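Side-chain contacts in 5-Carboxyvanillate Decarboxylase (Novosphingobium aromaticivorans, PDB 4QRN), which probably catalyses the metal-dependent loss of a carboxyl group from 5-carboxyvanillate, binding manganese in an amidohydrolase-type barrel: residues 184-187 with 192-195; 151-154 with 160-163; 312-317 with 343-348. All coordinates share one frame; numbering follows the deposited sequence.

How the interactions relate
The three contacts illustrate how an amidohydrolase barrel fixes the loops that join its parallel strands to its helices. Along the chain they come in series: interaction 2 follows strand 147-149 and leads into helix 158-170, interaction 1 links the loop after strand 177-179 to helix 194-203, and interaction 3 sets the loop after strand 306-309 against helix 343-350. Interactions 1 and 2 are neighbours, their centres 12 Å apart, touching where Pro195 O lies 3.6 Å from Ala162 CB. Interaction 3 is on the opposite side of the chain's centre, its own centre 33 to 34 Å from theirs, and meets the second subunit more extensively than interaction 1 does.

Interaction 1: 184-187 with 192-195; sequences QGRY and FFDP. With ACT (acetate ion), chain L.
Arg186 NH1, part of a guanidinium that lies flat on the ring of Phe192, donates to acetate O at 2.5 Å, an unusually short distance from which no strength should be read, with an angle of 139° at the hydrogen. The acetate, probably from the crystallisation liquor, sits at the edge of the guanidinium, close to its plane, while the Phe192 ring lies on a face. Guanidinium and ring are tilted by only 21°, and Arg186 CZ is 4.5 Å from the Phe192 ring centroid, 34° off its normal: an off-centre cation-pi contact. The NH2 branch reaches back over the root of the phenylalanine, 3.6 Å from Phe192 CB, and also forms a salt bridge with Glu190 in the connecting turn. A bend at chi3 in the otherwise extended arginine chain swings the flat group over to Phe192.

Phe193 fills the inner part of the contact. Its ring meets the start of the arginine at an edge, Phe193 CZ lying 3.8 Å from Arg186 CB, while Tyr187 O approaches the ring obliquely, 3.2 Å from Phe193 CD2. Phe192 CD2 stands over one face of the Phe193 ring, offset toward the rim. Both aromatic side chains also rest on Pro158 of helix 158-170.

Tyr187 turns its ring the other way, bonding through OH to Glu237 and packing on Pro221 of the second subunit. Away from the annotated sites, the contact folds a strand-to-helix connection back on itself, here between strand 177-179 and helix 194-203 of the amidohydrolase beta/alpha barrel.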
# COMPACT_ATOMS: atom_id res chain seq x y z
N GLN A 184 20.06 5.68 2.66
CA GLN A 184 20.88 5.19 1.55
C GLN A 184 20.57 3.72 1.23
O GLN A 184 21.46 2.91 0.97
CB GLN A 184 22.36 5.45 1.83
CG GLN A 184 22.61 6.95 1.87
CD GLN A 184 24.00 7.32 2.31
OE1 GLN A 184 24.97 6.78 1.79
NE2 GLN A 184 24.11 8.23 3.26
N GLY A 185 19.29 3.40 1.22
CA GLY A 185 18.83 2.09 0.81
C GLY A 185 18.86 1.03 1.90
O GLY A 185 18.53 -0.14 1.63
N ARG A 186 19.23 1.42 3.12
CA ARG A 186 19.29 0.50 4.26
C ARG A 186 18.16 0.81 5.23
O ARG A 186 17.82 1.98 5.47
CB ARG A 186 20.64 0.64 5.00
CG ARG A 186 21.82 0.36 4.12
CD ARG A 186 23.11 0.56 4.89
NE ARG A 186 23.29 -0.50 5.86
CZ ARG A 186 24.33 -0.59 6.67
NH1 ARG A 186 25.26 0.35 6.64
NH2 ARG A 186 24.44 -1.62 7.50
N TYR A 187 17.64 -0.25 5.85
CA TYR A 187 16.47 -0.18 6.72
C TYR A 187 16.83 -0.48 8.16
O TYR A 187 17.83 -1.16 8.45
CB TYR A 187 15.38 -1.14 6.18
CG TYR A 187 14.87 -0.67 4.83
CD1 TYR A 187 15.52 -1.00 3.64
CD2 TYR A 187 13.80 0.22 4.77
CE1 TYR A 187 15.11 -0.46 2.42
CE2 TYR A 187 13.37 0.77 3.55
CZ TYR A 187 14.03 0.42 2.38
OH TYR A 187 13.68 0.95 1.17
N PHE A 192 23.00 -3.17 12.49
CA PHE A 192 23.82 -1.95 12.51
C PHE A 192 23.13 -0.78 13.19
O PHE A 192 23.79 0.03 13.84
CB PHE A 192 24.17 -1.61 11.07
CG PHE A 192 24.99 -0.37 10.90
CD1 PHE A 192 26.33 -0.33 11.26
CD2 PHE A 192 24.44 0.77 10.32
CE1 PHE A 192 27.10 0.81 11.08
CE2 PHE A 192 25.20 1.91 10.12
CZ PHE A 192 26.53 1.94 10.50
N PHE A 193 21.81 -0.66 13.04
CA PHE A 193 21.09 0.50 13.55
C PHE A 193 20.63 0.36 15.00
O PHE A 193 20.03 1.29 15.55
CB PHE A 193 19.89 0.82 12.64
CG PHE A 193 20.33 1.14 11.23
CD1 PHE A 193 20.94 2.35 10.93
CD2 PHE A 193 20.16 0.20 10.22
CE1 PHE A 193 21.38 2.61 9.63
CE2 PHE A 193 20.59 0.44 8.94
CZ PHE A 193 21.21 1.65 8.63
N ASP A 194 20.96 -0.76 15.64
CA ASP A 194 20.47 -1.01 16.98
C ASP A 194 20.76 0.11 18.01
O ASP A 194 19.91 0.35 18.85
CB ASP A 194 21.01 -2.35 17.50
CG ASP A 194 20.37 -2.76 18.79
OD1 ASP A 194 19.14 -2.98 18.80
OD2 ASP A 194 21.08 -2.86 19.81
N PRO A 195 21.92 0.80 17.92
CA PRO A 195 22.14 1.88 18.90
C PRO A 195 21.04 2.93 18.93
O PRO A 195 20.82 3.54 19.99
CB PRO A 195 23.48 2.47 18.47
CG PRO A 195 24.22 1.28 17.87
CD PRO A 195 23.13 0.57 17.10
C ACT L . 25.29 3.55 5.05
O ACT L . 25.15 2.81 6.05
OXT ACT L . 25.33 2.99 3.92
CH3 ACT L . 25.41 5.04 5.19

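Interaction 2: 151-154 with 160-163; sequences GTVA and WSAR
Val153 and Ala154 close against Ser161 and Trp160 within one beta-alpha unit of the amidohydrolase barrel, in which strand 147-149 runs through a short loop into helix 158-170. The tight half of the contact is centred on the serine hydroxyl. Ala154 N donates to Ser161 OG at 3.1 Å, with an angle of 141° at the hydrogen, and the same oxygen is hydrogen-bonded to Asp157 O, just before the helix begins, so a buried hydroxyl ties the loop backbone to the helix. Ser161 OG points away from its own carbonyl carbon (chi1 -68°), which brings it alongside the valine: Val153 CB is 3.5 Å from Ser161 OG and 3.7 Å from Ser161 CB. Behind this pair Val153 packs on Ile177 and Ile179 of the next strand, and Ser161 touches Ile196 of helix 194-203. The side chain of Val153 lies about 11 Å from that of the manganese ligand His210.

Toward solvent the packing is looser and depends on the rim of an indole. Trp160 has its CG anti to the backbone N (chi1 177°), and it offers the benzo edge of its ring to the loop instead of a face. The indole also packs on Arg126, Ala129 and Thr130 of helix 122-142, while remaining partly exposed. On this side the loop is met by ring carbon atoms alone: Trp160 CZ3 lies 3.7 Å from Ala154 N, which sits in the plane of the ring, and 3.9 Å from Ala154 CB, an apolar touch.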
# COMPACT_ATOMS: atom_id res chain seq x y z
N GLY A 151 13.79 15.66 16.96
CA GLY A 151 15.14 15.75 16.42
C GLY A 151 15.31 15.01 15.11
O GLY A 151 14.57 14.06 14.79
N THR A 152 16.33 15.44 14.37
CA THR A 152 16.80 14.75 13.17
C THR A 152 18.14 14.09 13.45
O THR A 152 18.93 14.62 14.25
CB THR A 152 16.87 15.74 11.96
OG1 THR A 152 16.69 15.06 10.73
CG2 THR A 152 18.18 16.52 11.89
N VAL A 153 18.38 12.94 12.84
CA VAL A 153 19.62 12.21 13.10
C VAL A 153 20.26 11.78 11.77
O VAL A 153 19.80 12.13 10.69
CB VAL A 153 19.42 11.03 14.09
CG1 VAL A 153 18.92 11.54 15.45
CG2 VAL A 153 18.48 9.95 13.53
N ALA A 154 21.37 11.04 11.89
CA ALA A 154 22.15 10.61 10.74
C ALA A 154 22.43 9.13 10.92
O ALA A 154 23.47 8.75 11.44
CB ALA A 154 23.46 11.42 10.65
N TRP A 160 26.55 8.09 16.82
CA TRP A 160 26.36 9.53 16.93
C TRP A 160 24.89 9.84 17.08
O TRP A 160 24.48 10.69 17.88
CB TRP A 160 26.93 10.29 15.73
CG TRP A 160 26.66 11.75 15.82
CD1 TRP A 160 27.43 12.68 16.46
CD2 TRP A 160 25.53 12.46 15.29
NE1 TRP A 160 26.85 13.92 16.35
CE2 TRP A 160 25.68 13.80 15.64
CE3 TRP A 160 24.41 12.08 14.55
CZ2 TRP A 160 24.74 14.77 15.29
CZ3 TRP A 160 23.46 13.04 14.21
CH2 TRP A 160 23.64 14.38 14.57
N SER A 161 24.06 9.14 16.30
CA SER A 161 22.62 9.36 16.37
C SER A 161 22.07 9.09 17.76
O SER A 161 21.21 9.82 18.25
CB SER A 161 21.90 8.51 15.32
OG SER A 161 22.19 8.95 13.99
N ALA A 162 22.59 8.05 18.42
CA ALA A 162 22.20 7.77 19.80
C ALA A 162 22.57 8.93 20.72
O ALA A 162 21.78 9.34 21.58
CB ALA A 162 22.85 6.47 20.26
N ARG A 163 23.78 9.47 20.55
CA ARG A 163 24.17 10.65 21.34
C ARG A 163 23.25 11.83 21.07
O ARG A 163 22.93 12.58 22.01
CB ARG A 163 25.63 11.05 21.09
CG ARG A 163 26.61 9.97 21.53
CD ARG A 163 28.07 10.41 21.50
NE ARG A 163 28.59 10.82 20.18
CZ ARG A 163 29.16 10.01 19.28
NH1 ARG A 163 29.21 8.69 19.47
NH2 ARG A 163 29.65 10.52 18.16

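Interaction 3: 312-317 with 343-348; sequences GVAWEP and ADEVRA
Ala314 CB presses against the aliphatic part of Glu345, lying 3.6 Å from Glu345 CG and just as near to Glu345 CB. The glutamate, extended beyond CG (chi2 -176°), passes alongside the methyl, with Glu345 CD 3.7 Å from Ala314 CB. At the far end a water bridges the segments: it accepts from Gly312 N at 3.1 Å and donates to Glu345 OE1 at 3.0 Å. The other oxygen, OE2, is gripped twice, by Gln340 NE2 and by the hydroxyl of Tyr273 of the second subunit, a residue that also packs on Ala314. Shortening Glu345 to an alanine is likely to leave the Tyr273 hydroxyl of the second subunit, Gln340 NE2 and the bridging water without their carboxylate mate and to open a gap beside the Ala314 methyl.

In the amidohydrolase barrel this joins the loop after strand 306-309 to helix 343-350 at the dimer interface; the side chain of Glu345 is about 7 Å from that of the manganese ligand Asp336. Ala314 is presented by an inverse gamma turn centred on it, with a weak bond from Trp315 N to Val313 O.

Further along, where Trp315 at the N-cap leads into helix 316-326, a second water donates to both sides, at 2.7 Å to Glu316 OE2 and 2.8 Å to Ala348 O, spanning groups 4.5 Å apart with no direct hydrogen bond between them.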
# COMPACT_ATOMS: atom_id res chain seq x y z
N GLY A 312 -2.31 14.02 5.75
CA GLY A 312 -2.72 13.83 4.38
C GLY A 312 -4.03 13.10 4.16
O GLY A 312 -4.42 12.90 2.99
N VAL A 313 -4.71 12.72 5.24
CA VAL A 313 -5.90 11.88 5.14
C VAL A 313 -6.99 12.52 6.01
O VAL A 313 -7.31 12.05 7.11
CB VAL A 313 -5.61 10.42 5.52
CG1 VAL A 313 -6.88 9.57 5.32
CG2 VAL A 313 -4.50 9.87 4.64
N ALA A 314 -7.54 13.63 5.52
CA ALA A 314 -8.59 14.37 6.23
C ALA A 314 -9.92 13.76 5.77
O ALA A 314 -10.71 14.38 5.06
CB ALA A 314 -8.48 15.86 5.95
N TRP A 315 -10.15 12.51 6.17
CA TRP A 315 -11.18 11.68 5.54
C TRP A 315 -11.78 10.77 6.59
O TRP A 315 -11.15 9.83 7.07
CB TRP A 315 -10.58 10.90 4.36
CG TRP A 315 -11.61 10.23 3.51
CD1 TRP A 315 -12.86 10.69 3.19
CD2 TRP A 315 -11.47 8.97 2.85
NE1 TRP A 315 -13.50 9.79 2.37
CE2 TRP A 315 -12.67 8.72 2.14
CE3 TRP A 315 -10.43 8.03 2.77
CZ2 TRP A 315 -12.85 7.57 1.37
CZ3 TRP A 315 -10.60 6.92 2.00
CH2 TRP A 315 -11.81 6.68 1.33
N GLU A 316 -13.01 11.08 6.97
CA GLU A 316 -13.67 10.42 8.11
C GLU A 316 -13.70 8.88 8.02
O GLU A 316 -13.42 8.23 9.03
CB GLU A 316 -15.10 10.97 8.28
CG GLU A 316 -15.21 12.47 8.29
CD GLU A 316 -15.47 13.16 6.94
OE1 GLU A 316 -14.92 12.78 5.84
OE2 GLU A 316 -16.24 14.16 7.01
N PRO A 317 -14.06 8.29 6.85
CA PRO A 317 -14.14 6.82 6.85
C PRO A 317 -12.82 6.17 7.23
O PRO A 317 -12.79 5.14 7.93
CB PRO A 317 -14.53 6.49 5.40
CG PRO A 317 -15.15 7.71 4.86
CD PRO A 317 -14.54 8.88 5.59
N ALA A 343 -7.28 24.86 4.95
CA ALA A 343 -8.23 25.25 5.99
C ALA A 343 -9.48 24.37 5.95
O ALA A 343 -10.03 24.01 7.00
CB ALA A 343 -8.58 26.74 5.86
N ASP A 344 -9.97 24.06 4.75
CA ASP A 344 -11.19 23.25 4.67
C ASP A 344 -11.00 21.86 5.28
O ASP A 344 -11.98 21.26 5.72
CB ASP A 344 -11.67 23.13 3.22
CG ASP A 344 -12.42 24.34 2.74
OD1 ASP A 344 -12.91 25.14 3.55
OD2 ASP A 344 -12.56 24.45 1.51
N GLU A 345 -9.79 21.33 5.29
CA GLU A 345 -9.56 20.03 5.95
C GLU A 345 -9.77 20.16 7.45
O GLU A 345 -10.36 19.27 8.06
CB GLU A 345 -8.18 19.48 5.61
CG GLU A 345 -8.10 18.99 4.19
CD GLU A 345 -6.78 18.34 3.81
OE1 GLU A 345 -5.79 18.43 4.57
OE2 GLU A 345 -6.77 17.73 2.71
N VAL A 346 -9.26 21.23 8.05
CA VAL A 346 -9.46 21.43 9.47
C VAL A 346 -10.96 21.52 9.76
O VAL A 346 -11.45 20.93 10.72
CB VAL A 346 -8.72 22.68 10.00
CG1 VAL A 346 -8.85 22.75 11.51
CG2 VAL A 346 -7.24 22.64 9.60
N ARG A 347 -11.70 22.26 8.93
CA ARG A 347 -13.14 22.38 9.13
C ARG A 347 -13.82 21.03 9.06
O ARG A 347 -14.74 20.74 9.86
CB ARG A 347 -13.75 23.35 8.10
CG ARG A 347 -13.20 24.74 8.24
CD ARG A 347 -13.91 25.75 7.31
NE ARG A 347 -13.28 27.07 7.48
CZ ARG A 347 -12.39 27.61 6.65
NH1 ARG A 347 -12.05 27.03 5.51
NH2 ARG A 347 -11.84 28.77 6.96
N ALA A 348 -13.44 20.21 8.10
CA ALA A 348 -14.05 18.89 7.99
C ALA A 348 -13.76 18.05 9.23
O ALA A 348 -14.63 17.35 9.74
CB ALA A 348 -13.57 18.18 6.74
O HOH W 1 -3.65 16.84 5.85
O HOH W 2 -16.91 16.16 8.73